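KmHsv2 (Kluyveromyces marxianus, PDB 3VU4) probably binds phosphoinositides at membranes through a seven-bladed beta-propeller, in the manner of Atg18, and probably takes part in autophagy-related protein transport. Local coordinates at residues A[119-124]-A[137-142]; A[150-155]-A[162-167]; A[249-254]-A[270-275]; A[266-271]-A[293-298]. All coordinates share one frame; numbering follows the deposited sequence.

Contact 1 of 4, residues A[119-124]-A[137-142]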
loop_
_atom_site.group_PDB
_atom_site.type_symbol
_atom_site.label_atom_id
_atom_site.label_comp_id
_atom_site.label_asym_id
_atom_site.label_seq_id
_atom_site.Cartn_x
_atom_site.Cartn_y
_atom_site.Cartn_z
ATOM N N ASP A 119 16.661 7.743 10.514
ATOM C CA ASP A 119 15.788 8.848 10.145
ATOM C C ASP A 119 16.255 9.501 8.853
ATOM O O ASP A 119 16.169 10.718 8.684
ATOM C CB ASP A 119 15.712 9.876 11.278
ATOM C CG ASP A 119 17.043 10.512 11.578
ATOM O OD1 ASP A 119 18.060 10.084 10.985
ATOM O OD2 ASP A 119 17.067 11.442 12.414
ATOM N N VAL A 120 16.719 8.665 7.931
ATOM C CA VAL A 120 17.212 9.126 6.644
ATOM C C VAL A 120 16.587 8.358 5.473
ATOM O O VAL A 120 16.268 7.174 5.589
ATOM C CB VAL A 120 18.750 8.946 6.570
ATOM C CG1 VAL A 120 19.272 9.393 5.213
ATOM C CG2 VAL A 120 19.417 9.720 7.694
ATOM N N ILE A 121 16.404 9.041 4.348
ATOM C CA ILE A 121 15.892 8.393 3.151
ATOM C C ILE A 121 16.958 8.620 2.088
ATOM O O ILE A 121 17.373 9.758 1.863
ATOM C CB ILE A 121 14.573 9.013 2.647
ATOM C CG1 ILE A 121 13.479 8.873 3.705
ATOM C CG2 ILE A 121 14.145 8.321 1.357
ATOM C CD1 ILE A 121 12.141 9.433 3.283
ATOM N N SER A 122 17.419 7.549 1.452
ATOM C CA SER A 122 18.438 7.665 0.409
ATOM C C SER A 122 17.928 7.135 -0.917
ATOM O O SER A 122 17.311 6.075 -0.985
ATOM C CB SER A 122 19.716 6.905 0.792
ATOM O OG SER A 122 20.432 7.577 1.814
ATOM N N VAL A 123 18.180 7.880 -1.978
ATOM C CA VAL A 123 17.736 7.439 -3.282
ATOM C C VAL A 123 18.961 7.107 -4.118
ATOM O O VAL A 123 19.786 7.974 -4.391
ATOM C CB VAL A 123 16.903 8.531 -3.999
ATOM C CG1 VAL A 123 16.194 7.933 -5.198
ATOM C CG2 VAL A 123 15.891 9.137 -3.037
ATOM N N PHE A 124 19.095 5.844 -4.494
ATOM C CA PHE A 124 20.207 5.416 -5.326
ATOM C C PHE A 124 19.663 5.244 -6.742
ATOM O O PHE A 124 18.451 5.284 -6.954
ATOM C CB PHE A 124 20.785 4.090 -4.821
ATOM C CG PHE A 124 21.359 4.165 -3.437
ATOM C CD1 PHE A 124 20.526 4.276 -2.327
ATOM C CD2 PHE A 124 22.734 4.145 -3.240
ATOM C CE1 PHE A 124 21.059 4.368 -1.040
ATOM C CE2 PHE A 124 23.276 4.237 -1.953
ATOM C CZ PHE A 124 22.437 4.349 -0.856
ATOM N N ILE A 137 17.752 12.653 2.632
ATOM C CA ILE A 137 16.648 13.388 3.233
ATOM C C ILE A 137 16.381 12.875 4.650
ATOM O O ILE A 137 16.570 11.692 4.947
ATOM C CB ILE A 137 15.383 13.219 2.363
ATOM C CG1 ILE A 137 15.619 13.888 1.008
ATOM C CG2 ILE A 137 14.163 13.801 3.059
ATOM C CD1 ILE A 137 14.620 13.503 -0.068
ATOM N N ARG A 138 15.958 13.773 5.530
ATOM C CA ARG A 138 15.647 13.407 6.905
ATOM C C ARG A 138 14.130 13.395 7.076
ATOM O O ARG A 138 13.455 14.383 6.786
ATOM C CB ARG A 138 16.285 14.410 7.870
ATOM C CG ARG A 138 17.805 14.419 7.800
ATOM C CD ARG A 138 18.401 13.135 8.376
ATOM N NE ARG A 138 18.526 13.216 9.829
ATOM C CZ ARG A 138 19.687 13.281 10.472
ATOM N NH1 ARG A 138 19.705 13.364 11.798
ATOM N NH2 ARG A 138 20.829 13.245 9.789
ATOM N N PHE A 139 13.591 12.271 7.532
ATOM C CA PHE A 139 12.156 12.159 7.719
ATOM C C PHE A 139 11.829 11.675 9.137
ATOM O O PHE A 139 12.731 11.362 9.909
ATOM C CB PHE A 139 11.580 11.213 6.659
ATOM C CG PHE A 139 11.835 9.760 6.927
ATOM C CD1 PHE A 139 13.097 9.315 7.319
ATOM C CD2 PHE A 139 10.811 8.829 6.775
ATOM C CE1 PHE A 139 13.332 7.961 7.559
ATOM C CE2 PHE A 139 11.036 7.466 7.013
ATOM C CZ PHE A 139 12.298 7.034 7.405
ATOM N N GLY A 140 10.541 11.614 9.473
ATOM C CA GLY A 140 10.144 11.198 10.806
ATOM C C GLY A 140 9.574 9.800 10.950
ATOM O O GLY A 140 8.806 9.551 11.868
ATOM N N GLY A 141 9.925 8.888 10.050
ATOM C CA GLY A 141 9.416 7.533 10.164
ATOM C C GLY A 141 8.466 7.041 9.084
ATOM O O GLY A 141 8.392 5.840 8.820
ATOM N N VAL A 142 7.737 7.953 8.453
ATOM C CA VAL A 142 6.796 7.565 7.410
ATOM C C VAL A 142 7.225 8.023 6.020
ATOM O O VAL A 142 7.619 9.170 5.823
ATOM C CB VAL A 142 5.402 8.155 7.688
ATOM C CG1 VAL A 142 4.416 7.676 6.639
ATOM C CG2 VAL A 142 4.946 7.771 9.090
#

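Contact 2 of 4, residues A[150-155]-A[162-167]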
loop_
_atom_site.group_PDB
_atom_site.type_symbol
_atom_site.label_atom_id
_atom_site.label_comp_id
_atom_site.label_asym_id
_atom_site.label_seq_id
_atom_site.Cartn_x
_atom_site.Cartn_y
_atom_site.Cartn_z
ATOM N N LEU A 150 7.658 11.130 -4.122
ATOM C CA LEU A 150 8.101 10.736 -2.789
ATOM C C LEU A 150 7.356 11.533 -1.723
ATOM O O LEU A 150 7.325 12.770 -1.767
ATOM C CB LEU A 150 9.605 10.975 -2.624
ATOM C CG LEU A 150 10.269 10.468 -1.335
ATOM C CD1 LEU A 150 10.413 8.938 -1.397
ATOM C CD2 LEU A 150 11.653 11.116 -1.162
ATOM N N VAL A 151 6.747 10.822 -0.777
ATOM C CA VAL A 151 6.020 11.454 0.320
ATOM C C VAL A 151 6.669 10.977 1.607
ATOM O O VAL A 151 6.831 9.776 1.814
ATOM C CB VAL A 151 4.527 11.041 0.345
ATOM C CG1 VAL A 151 3.820 11.735 1.496
ATOM C CG2 VAL A 151 3.858 11.400 -0.971
ATOM N N TYR A 152 7.062 11.908 2.467
ATOM C CA TYR A 152 7.688 11.525 3.723
ATOM C C TYR A 152 7.308 12.412 4.898
ATOM O O TYR A 152 7.020 13.591 4.749
ATOM C CB TYR A 152 9.216 11.478 3.583
ATOM C CG TYR A 152 9.864 12.783 3.192
ATOM C CD1 TYR A 152 10.004 13.145 1.850
ATOM C CD2 TYR A 152 10.335 13.662 4.165
ATOM C CE1 TYR A 152 10.597 14.349 1.494
ATOM C CE2 TYR A 152 10.931 14.866 3.821
ATOM C CZ TYR A 152 11.058 15.206 2.484
ATOM O OH TYR A 152 11.627 16.412 2.144
ATOM N N SER A 153 7.301 11.800 6.069
ATOM C CA SER A 153 6.972 12.443 7.336
ATOM C C SER A 153 8.055 13.481 7.677
ATOM O O SER A 153 9.243 13.242 7.440
ATOM C CB SER A 153 6.936 11.348 8.419
ATOM O OG SER A 153 6.276 11.759 9.596
ATOM N N ASN A 154 7.662 14.633 8.217
ATOM C CA ASN A 154 8.666 15.627 8.592
ATOM C C ASN A 154 9.378 15.108 9.840
ATOM O O ASN A 154 8.767 14.453 10.682
ATOM C CB ASN A 154 8.041 16.993 8.881
ATOM C CG ASN A 154 9.074 18.011 9.377
ATOM O OD1 ASN A 154 9.184 18.288 10.582
ATOM N ND2 ASN A 154 9.849 18.559 8.445
ATOM N N GLU A 155 10.664 15.408 9.959
ATOM C CA GLU A 155 11.454 14.940 11.092
ATOM C C GLU A 155 11.072 15.492 12.463
ATOM O O GLU A 155 11.214 14.792 13.466
ATOM C CB GLU A 155 12.923 15.216 10.811
ATOM C CG GLU A 155 13.864 14.959 11.963
ATOM C CD GLU A 155 15.272 15.396 11.629
ATOM O OE1 GLU A 155 15.419 16.501 11.060
ATOM O OE2 GLU A 155 16.224 14.644 11.931
ATOM N N HIS A 162 5.845 15.878 3.427
ATOM C CA HIS A 162 6.470 16.606 2.334
ATOM C C HIS A 162 6.314 15.743 1.085
ATOM O O HIS A 162 6.563 14.541 1.128
ATOM C CB HIS A 162 7.965 16.810 2.621
ATOM C CG HIS A 162 8.244 17.641 3.835
ATOM N ND1 HIS A 162 8.481 18.999 3.771
ATOM C CD2 HIS A 162 8.292 17.314 5.149
ATOM C CE1 HIS A 162 8.662 19.471 4.993
ATOM N NE2 HIS A 162 8.552 18.470 5.848
ATOM N N ILE A 163 5.889 16.353 -0.019
ATOM C CA ILE A 163 5.722 15.627 -1.277
ATOM C C ILE A 163 6.752 16.173 -2.258
ATOM O O ILE A 163 6.840 17.384 -2.469
ATOM C CB ILE A 163 4.310 15.840 -1.879
ATOM C CG1 ILE A 163 3.245 15.383 -0.884
ATOM C CG2 ILE A 163 4.184 15.078 -3.207
ATOM C CD1 ILE A 163 1.832 15.667 -1.344
ATOM N N THR A 164 7.538 15.293 -2.858
ATOM C CA THR A 164 8.540 15.759 -3.801
ATOM C C THR A 164 8.637 14.869 -5.024
ATOM O O THR A 164 8.520 13.650 -4.926
ATOM C CB THR A 164 9.936 15.875 -3.128
ATOM O OG1 THR A 164 10.898 16.291 -4.103
ATOM C CG2 THR A 164 10.373 14.551 -2.538
ATOM N N LYS A 165 8.841 15.489 -6.180
ATOM C CA LYS A 165 8.949 14.749 -7.432
ATOM C C LYS A 165 10.377 14.262 -7.620
ATOM O O LYS A 165 11.328 14.949 -7.263
ATOM C CB LYS A 165 8.559 15.642 -8.610
ATOM C CG LYS A 165 7.217 16.344 -8.451
ATOM C CD LYS A 165 6.972 17.322 -9.599
ATOM C CE LYS A 165 5.689 18.126 -9.402
ATOM N NZ LYS A 165 5.530 19.174 -10.456
ATOM N N LEU A 166 10.526 13.070 -8.174
ATOM C CA LEU A 166 11.852 12.530 -8.404
ATOM C C LEU A 166 12.086 12.405 -9.902
ATOM O O LEU A 166 11.649 11.443 -10.541
ATOM C CB LEU A 166 11.998 11.167 -7.731
ATOM C CG LEU A 166 13.132 11.063 -6.712
ATOM C CD1 LEU A 166 12.963 12.127 -5.646
ATOM C CD2 LEU A 166 13.132 9.684 -6.091
ATOM N N GLN A 167 12.766 13.404 -10.457
ATOM C CA GLN A 167 13.083 13.433 -11.879
ATOM C C GLN A 167 14.485 12.860 -12.108
ATOM O O GLN A 167 14.716 12.106 -13.059
ATOM C CB GLN A 167 12.996 14.876 -12.408
ATOM C CG GLN A 167 12.815 15.958 -11.327
ATOM C CD GLN A 167 14.070 16.198 -10.487
ATOM O OE1 GLN A 167 15.099 16.643 -10.998
ATOM N NE2 GLN A 167 13.983 15.905 -9.192
#

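Contact 3 of 4, residues A[249-254]-A[270-275]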
loop_
_atom_site.group_PDB
_atom_site.type_symbol
_atom_site.label_atom_id
_atom_site.label_comp_id
_atom_site.label_asym_id
_atom_site.label_seq_id
_atom_site.Cartn_x
_atom_site.Cartn_y
_atom_site.Cartn_z
ATOM N N SER A 249 -8.631 2.079 -4.860
ATOM C CA SER A 249 -9.135 1.258 -5.963
ATOM C C SER A 249 -8.407 1.740 -7.221
ATOM O O SER A 249 -7.898 2.858 -7.263
ATOM C CB SER A 249 -10.655 1.392 -6.108
ATOM O OG SER A 249 -11.045 2.736 -6.321
ATOM N N THR A 250 -8.351 0.896 -8.242
ATOM C CA THR A 250 -7.620 1.225 -9.464
ATOM C C THR A 250 -7.936 2.548 -10.171
ATOM O O THR A 250 -7.039 3.155 -10.754
ATOM C CB THR A 250 -7.699 0.060 -10.464
ATOM O OG1 THR A 250 -9.068 -0.257 -10.736
ATOM C CG2 THR A 250 -7.014 -1.165 -9.880
ATOM N N ASP A 251 -9.182 3.009 -10.120
ATOM C CA ASP A 251 -9.529 4.287 -10.755
ATOM C C ASP A 251 -9.449 5.465 -9.767
ATOM O O ASP A 251 -9.748 6.608 -10.127
ATOM C CB ASP A 251 -10.935 4.224 -11.359
ATOM C CG ASP A 251 -12.004 3.935 -10.322
ATOM O OD1 ASP A 251 -11.704 3.965 -9.103
ATOM O OD2 ASP A 251 -13.153 3.680 -10.724
ATOM N N GLY A 252 -9.053 5.178 -8.529
ATOM C CA GLY A 252 -8.931 6.217 -7.517
ATOM C C GLY A 252 -10.244 6.634 -6.878
ATOM O O GLY A 252 -10.304 7.624 -6.143
ATOM N N SER A 253 -11.295 5.871 -7.154
ATOM C CA SER A 253 -12.635 6.144 -6.635
ATOM C C SER A 253 -12.903 5.758 -5.175
ATOM O O SER A 253 -13.579 6.478 -4.450
ATOM C CB SER A 253 -13.673 5.440 -7.514
ATOM O OG SER A 253 -14.928 5.382 -6.850
ATOM N N LYS A 254 -12.409 4.603 -4.750
ATOM C CA LYS A 254 -12.641 4.162 -3.384
ATOM C C LYS A 254 -11.372 3.891 -2.611
ATOM O O LYS A 254 -10.326 3.565 -3.170
ATOM C CB LYS A 254 -13.527 2.921 -3.378
ATOM C CG LYS A 254 -14.931 3.220 -3.830
ATOM C CD LYS A 254 -15.710 1.964 -4.102
ATOM C CE LYS A 254 -16.983 2.292 -4.877
ATOM N NZ LYS A 254 -16.669 2.932 -6.195
ATOM N N PHE A 270 -14.925 9.622 -5.054
ATOM C CA PHE A 270 -15.824 10.139 -6.079
ATOM C C PHE A 270 -16.670 8.980 -6.582
ATOM O O PHE A 270 -16.211 7.834 -6.584
ATOM C CB PHE A 270 -15.049 10.829 -7.219
ATOM C CG PHE A 270 -14.300 9.896 -8.137
ATOM C CD1 PHE A 270 -14.970 9.187 -9.133
ATOM C CD2 PHE A 270 -12.908 9.782 -8.052
ATOM C CE1 PHE A 270 -14.273 8.380 -10.040
ATOM C CE2 PHE A 270 -12.200 8.981 -8.951
ATOM C CZ PHE A 270 -12.888 8.277 -9.949
ATOM N N ASN A 271 -17.914 9.262 -6.972
ATOM C CA ASN A 271 -18.789 8.202 -7.439
ATOM C C ASN A 271 -18.321 7.618 -8.768
ATOM O O ASN A 271 -18.124 8.318 -9.753
ATOM C CB ASN A 271 -20.229 8.671 -7.537
ATOM C CG ASN A 271 -21.180 7.518 -7.739
ATOM O OD1 ASN A 271 -21.116 6.833 -8.756
ATOM N ND2 ASN A 271 -22.054 7.277 -6.761
ATOM N N ASP A 272 -18.158 6.302 -8.739
ATOM C CA ASP A 272 -17.651 5.470 -9.821
ATOM C C ASP A 272 -18.647 4.989 -10.876
ATOM O O ASP A 272 -18.310 4.843 -12.041
ATOM C CB ASP A 272 -17.013 4.238 -9.173
ATOM C CG ASP A 272 -15.693 3.918 -9.754
ATOM O OD1 ASP A 272 -15.135 4.810 -10.417
ATOM O OD2 ASP A 272 -15.202 2.794 -9.548
ATOM N N GLN A 273 -19.863 4.715 -10.431
ATOM C CA GLN A 273 -20.925 4.177 -11.261
ATOM C C GLN A 273 -21.566 5.113 -12.290
ATOM O O GLN A 273 -21.307 6.320 -12.320
ATOM C CB GLN A 273 -22.022 3.648 -10.335
ATOM C CG GLN A 273 -21.496 2.973 -9.072
ATOM C CD GLN A 273 -20.914 1.599 -9.346
ATOM O OE1 GLN A 273 -21.631 0.593 -9.344
ATOM N NE2 GLN A 273 -19.607 1.549 -9.600
ATOM N N ASP A 274 -22.399 4.514 -13.139
ATOM C CA ASP A 274 -23.177 5.237 -14.143
ATOM C C ASP A 274 -24.544 5.180 -13.478
ATOM O O ASP A 274 -25.241 4.167 -13.551
ATOM C CB ASP A 274 -23.209 4.480 -15.467
ATOM C CG ASP A 274 -24.009 5.204 -16.521
ATOM O OD1 ASP A 274 -23.678 6.374 -16.821
ATOM O OD2 ASP A 274 -24.973 4.609 -17.049
ATOM N N ASN A 275 -24.916 6.268 -12.817
ATOM C CA ASN A 275 -26.151 6.292 -12.055
ATOM C C ASN A 275 -27.384 6.876 -12.702
ATOM O O ASN A 275 -27.317 7.578 -13.710
ATOM C CB ASN A 275 -25.889 7.016 -10.742
ATOM C CG ASN A 275 -24.624 6.544 -10.072
ATOM O OD1 ASN A 275 -24.540 5.404 -9.616
ATOM N ND2 ASN A 275 -23.620 7.414 -10.022
HETATM O O HOH W 1 -13.593 2.086 -7.090
#

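Contact 4 of 4, residues A[266-271]-A[293-298]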
loop_
_atom_site.group_PDB
_atom_site.type_symbol
_atom_site.label_atom_id
_atom_site.label_comp_id
_atom_site.label_asym_id
_atom_site.label_seq_id
_atom_site.Cartn_x
_atom_site.Cartn_y
_atom_site.Cartn_z
ATOM N N VAL A 266 -14.814 0.833 3.429
ATOM C CA VAL A 266 -14.590 1.452 2.137
ATOM C C VAL A 266 -15.114 2.874 2.178
ATOM O O VAL A 266 -16.246 3.108 2.597
ATOM C CB VAL A 266 -15.309 0.694 1.012
ATOM C CG1 VAL A 266 -15.202 1.478 -0.289
ATOM C CG2 VAL A 266 -14.703 -0.698 0.856
ATOM N N PHE A 267 -14.272 3.820 1.773
ATOM C CA PHE A 267 -14.647 5.232 1.732
ATOM C C PHE A 267 -14.694 5.648 0.266
ATOM O O PHE A 267 -13.927 5.142 -0.565
ATOM C CB PHE A 267 -13.632 6.078 2.504
ATOM C CG PHE A 267 -13.595 5.774 3.965
ATOM C CD1 PHE A 267 -14.495 6.369 4.832
ATOM C CD2 PHE A 267 -12.674 4.860 4.477
ATOM C CE1 PHE A 267 -14.484 6.060 6.200
ATOM C CE2 PHE A 267 -12.656 4.548 5.828
ATOM C CZ PHE A 267 -13.561 5.147 6.694
ATOM N N GLU A 268 -15.587 6.571 -0.056
ATOM C CA GLU A 268 -15.734 7.003 -1.439
ATOM C C GLU A 268 -15.176 8.391 -1.733
ATOM O O GLU A 268 -15.642 9.380 -1.164
ATOM C CB GLU A 268 -17.218 6.935 -1.818
ATOM C CG GLU A 268 -17.578 7.538 -3.174
ATOM C CD GLU A 268 -19.065 7.423 -3.471
ATOM O OE1 GLU A 268 -19.506 6.340 -3.914
ATOM O OE2 GLU A 268 -19.798 8.410 -3.241
ATOM N N ILE A 269 -14.179 8.460 -2.617
ATOM C CA ILE A 269 -13.585 9.741 -3.013
ATOM C C ILE A 269 -14.464 10.410 -4.092
ATOM O O ILE A 269 -14.712 11.621 -4.059
ATOM C CB ILE A 269 -12.135 9.556 -3.530
ATOM C CG1 ILE A 269 -11.173 9.411 -2.341
ATOM C CG2 ILE A 269 -11.717 10.745 -4.389
ATOM C CD1 ILE A 269 -11.292 8.101 -1.585
ATOM N N PHE A 270 -14.925 9.622 -5.054
ATOM C CA PHE A 270 -15.824 10.139 -6.079
ATOM C C PHE A 270 -16.670 8.980 -6.582
ATOM O O PHE A 270 -16.211 7.834 -6.584
ATOM C CB PHE A 270 -15.049 10.829 -7.219
ATOM C CG PHE A 270 -14.300 9.896 -8.137
ATOM C CD1 PHE A 270 -14.970 9.187 -9.133
ATOM C CD2 PHE A 270 -12.908 9.782 -8.052
ATOM C CE1 PHE A 270 -14.273 8.380 -10.040
ATOM C CE2 PHE A 270 -12.200 8.981 -8.951
ATOM C CZ PHE A 270 -12.888 8.277 -9.949
ATOM N N ASN A 271 -17.914 9.262 -6.972
ATOM C CA ASN A 271 -18.789 8.202 -7.439
ATOM C C ASN A 271 -18.321 7.618 -8.768
ATOM O O ASN A 271 -18.124 8.318 -9.753
ATOM C CB ASN A 271 -20.229 8.671 -7.537
ATOM C CG ASN A 271 -21.180 7.518 -7.739
ATOM O OD1 ASN A 271 -21.116 6.833 -8.756
ATOM N ND2 ASN A 271 -22.054 7.277 -6.761
ATOM N N TRP A 293 -18.656 9.176 6.133
ATOM C CA TRP A 293 -18.378 7.882 6.759
ATOM C C TRP A 293 -18.208 6.747 5.742
ATOM O O TRP A 293 -18.431 6.917 4.544
ATOM C CB TRP A 293 -19.512 7.504 7.723
ATOM C CG TRP A 293 -19.796 8.542 8.767
ATOM C CD1 TRP A 293 -19.089 8.769 9.915
ATOM C CD2 TRP A 293 -20.843 9.526 8.742
ATOM N NE1 TRP A 293 -19.629 9.830 10.602
ATOM C CE2 TRP A 293 -20.705 10.312 9.909
ATOM C CE3 TRP A 293 -21.882 9.820 7.847
ATOM C CZ2 TRP A 293 -21.568 11.378 10.204
ATOM C CZ3 TRP A 293 -22.740 10.881 8.142
ATOM C CH2 TRP A 293 -22.574 11.644 9.314
ATOM N N SER A 294 -17.812 5.586 6.254
ATOM C CA SER A 294 -17.618 4.388 5.452
ATOM C C SER A 294 -18.886 3.975 4.679
ATOM O O SER A 294 -19.998 4.064 5.198
ATOM C CB SER A 294 -17.196 3.241 6.369
ATOM O OG SER A 294 -17.124 2.013 5.662
ATOM N N LEU A 295 -18.706 3.517 3.447
ATOM C CA LEU A 295 -19.822 3.068 2.617
ATOM C C LEU A 295 -20.347 1.736 3.133
ATOM O O LEU A 295 -21.545 1.472 3.106
ATOM C CB LEU A 295 -19.362 2.883 1.175
ATOM C CG LEU A 295 -19.891 3.877 0.149
ATOM C CD1 LEU A 295 -19.809 5.295 0.697
ATOM C CD2 LEU A 295 -19.085 3.719 -1.140
ATOM N N CYS A 296 -19.431 0.894 3.594
ATOM C CA CYS A 296 -19.782 -0.417 4.111
ATOM C C CYS A 296 -18.698 -0.907 5.050
ATOM O O CYS A 296 -17.528 -0.570 4.883
ATOM C CB CYS A 296 -19.967 -1.404 2.954
ATOM S SG CYS A 296 -18.636 -1.385 1.728
ATOM N N ASN A 297 -19.098 -1.704 6.037
ATOM C CA ASN A 297 -18.177 -2.244 7.026
ATOM C C ASN A 297 -18.316 -3.751 7.082
ATOM O O ASN A 297 -19.312 -4.277 7.574
ATOM C CB ASN A 297 -18.483 -1.642 8.393
ATOM C CG ASN A 297 -18.576 -0.125 8.347
ATOM O OD1 ASN A 297 -17.654 0.551 7.881
ATOM N ND2 ASN A 297 -19.692 0.419 8.830
ATOM N N PHE A 298 -17.302 -4.446 6.591
ATOM C CA PHE A 298 -17.316 -5.897 6.553
ATOM C C PHE A 298 -16.388 -6.499 7.608
ATOM O O PHE A 298 -15.230 -6.119 7.717
ATOM C CB PHE A 298 -16.882 -6.339 5.161
ATOM C CG PHE A 298 -16.968 -7.812 4.930
ATOM C CD1 PHE A 298 -18.135 -8.382 4.435
ATOM C CD2 PHE A 298 -15.860 -8.627 5.151
ATOM C CE1 PHE A 298 -18.189 -9.738 4.158
ATOM C CE2 PHE A 298 -15.906 -9.990 4.877
ATOM C CZ PHE A 298 -17.064 -10.547 4.381
HETATM O O HOH W 2 -17.292 7.620 2.127
#

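Contact 1 of 4, residues A[119-124]-A[137-142]
Ile121 lies on one face of the Phe139 ring, its CG1 3.8 Å from the ring centroid and 16° off the normal, a CH-pi contact between side chains crossing at about a right angle. Ile121 CD1 follows over the same face, and Gly141 N sits over the opposite one, toward the rim. The ring edge meets backbone, with Phe139 CE1 3.5 Å from Val120 N. A chi1 of 76°, setting CG between the backbone N and the carbonyl carbon, folds the ring back over strand 120-124. Ile121 and Ile137 form a hydrogen-bonded antiparallel pair: Ile121 N gives to Ile137 O at 2.7 Å, and Ile137 N gives back to Ile121 O at 3.0 Å. A backbone hydrogen bond from Phe139 N to Asp119 O, 3.2 Å, extends the pairing.

The side of Val120 and Arg138 is looser and more exposed. Val120 CG2 touches Arg138 CD at 3.6 Å. Arg138, bent at chi2 and chi3, curls back to Asp119: Arg138 NH1 meets Asp119 OD2 at 3.3 Å, a salt bridge with a weak hydrogen bond, the two planes 45° apart.

On the tight side, Tyr152 of strand 149-154 in the next blade packs on Ile121, Ile137 and Phe139, and Ser116 of strand 112-117 adjoins Ile121 and Phe139.

Contact 2 of 4, residues A[150-155]-A[162-167]
The Tyr152 ring carries His162 CB on one face, 3.8 Å from its centroid in a CH-pi contact, and Ile137 CG2 of the preceding blade on the other, 3.5 Å from Tyr152 CZ. At its edge Tyr152 CE1 meets Thr164 CG2 at 4.0 Å. Its chi1 of 60° swings the phenol across to the neighbouring strand, against His162 CB. The imidazole plane is only 17° from the phenol plane, but the rings are slid apart, centroids 5.2 Å from each other, and barely overlap, so the phenol face is met by His162 CB rather than by the imidazole.

The imidazole takes a hydrogen bond at its rim: Asn154 ND2 gives to His162 NE2 at 2.9 Å with an N-H...N angle of 146°, tilted somewhat out of the ring plane. This is consistent with a neutral histidine protonated at ND1. Asn154 OD1 accepts from the backbone N of Phe156 and of Asn157, which fixes the rotation of the amide that grips the ring.

Beside Tyr152, Leu150 CB and Thr164 CG2 lie 3.7 Å apart, their side chains pointing the same way. On the other face of the sheet Val151 lies next to Ile163. Leu150 with Thr164 and Tyr152 with His162 are hydrogen-bonded antiparallel pairs, each closed by two backbone bonds.

These are the two inner strands of a four-stranded blade: strand 142-146 adjoins 149-154, strand 189-191 adjoins 161-165, and strands 120-125 and 137-139 of the previous blade pack against Tyr152.

Contact 3 of 4, residues A[249-254]-A[270-275]
Ser253 and Phe270 join two loops of one propeller blade: the type I beta turn Ser249-Gly252, which leads from strand 243-248 to strand 254-259, and the connection that leaves strand 263-268.

Hydrogen bonds across the contact centre on Ser253. With its hydroxyl anti to the backbone N (chi1 164°), Ser253 OG gives to Phe270 O at 2.8 Å, nearly along the C=O axis. It also accepts from Lys254 NZ at 3.1 Å, so two bonds hold it. Phe270 N returns a weak 3.5 Å bond to Ser253 O. Within the turn, Asp251 OD1 accepts from Ser253 N at 2.8 Å, from above the carboxylate plane; this Asx turn presents Ser253 to its partner.

A CH-pi contact places Ser253 CA over one face of the Phe270 ring, 3.9 Å from the centroid and 20° off the normal; Asp251 O lies at the ring edge near CZ.

Charges gather beside this pair. The carboxylates of Asp251 and Asp272 converge, with Glu316 close by, though their modelled separation is doubtful. Lys254, which also touches Trp313 and Trp343, makes a long salt bridge from NZ to Asp272 OD2 at 3.7 Å. A water lies between the loops, 2.7 Å from Ser249 OG and 3.0 Å from Asp272 OD2.

Contact 4 of 4, residues A[266-271]-A[293-298]
Leu295 leans over the end of strand 266-268 and can be followed outward atom by atom. Its CB rests 3.4 Å from Val266 O, the same carbonyl its backbone holds. Beyond CG both methyls come up to the aliphatic root of Glu268 from one side: CD1 is 4.0 Å from Glu268 CB, and CD2 lies 3.8 Å from that same CB, reaching Glu268 OE1 as well. The carboxylate itself is engaged by Gln290, which bonds to OE2. Trp343 of strand 342-352 packs on Leu295.

The backbone bond beneath is Leu295 N to Val266 O at 2.6 Å, a hydrogen bond. To one side the strands pair only loosely, Val266 N reaching Cys296 O in a weak 3.4 Å bond while Val266 CB touches Cys296 SG. To the other side water 2 spans the gap, accepting from Glu268 N at 3.0 Å and donating to Trp293 O at 2.8 Å, so both backbone groups are satisfied although they do not meet.

Phe267, its CG anti to the carbonyl carbon (chi1 -65°), brings CE1 obliquely up to the backbone of Ser294, and its ring also meets Phe234. Such pairing of the third strand of an antiparallel blade with its outermost fourth, here after a long intervening excursion, belongs to the four-stranded blade of a beta-propeller.

In the fold
The contacts fall into two neighbouring pairs on different parts of the propeller. Contacts 1 and 2, centres 9 Å apart, belong to consecutive blades: the chain turns the corner at Gly140 and Gly141, where Gly140 N lies 2.9 Å from Ser153 O and Val142 O 2.7 Å from Ser153 N, probable hydrogen bonds. Contacts 3 and 4, centres 10 Å apart, share Phe270 and Asn271 within one blade, and Ser253 O probably accepts from Ile269 N. Contacts 1 and 3 stand on opposite sides of the chain's centre, 33 Å between centres. Sulfate ions, probably from the crystallisation liquor, lie about 6 Å from the Asp119 side chain and about 4 Å from that of Trp293.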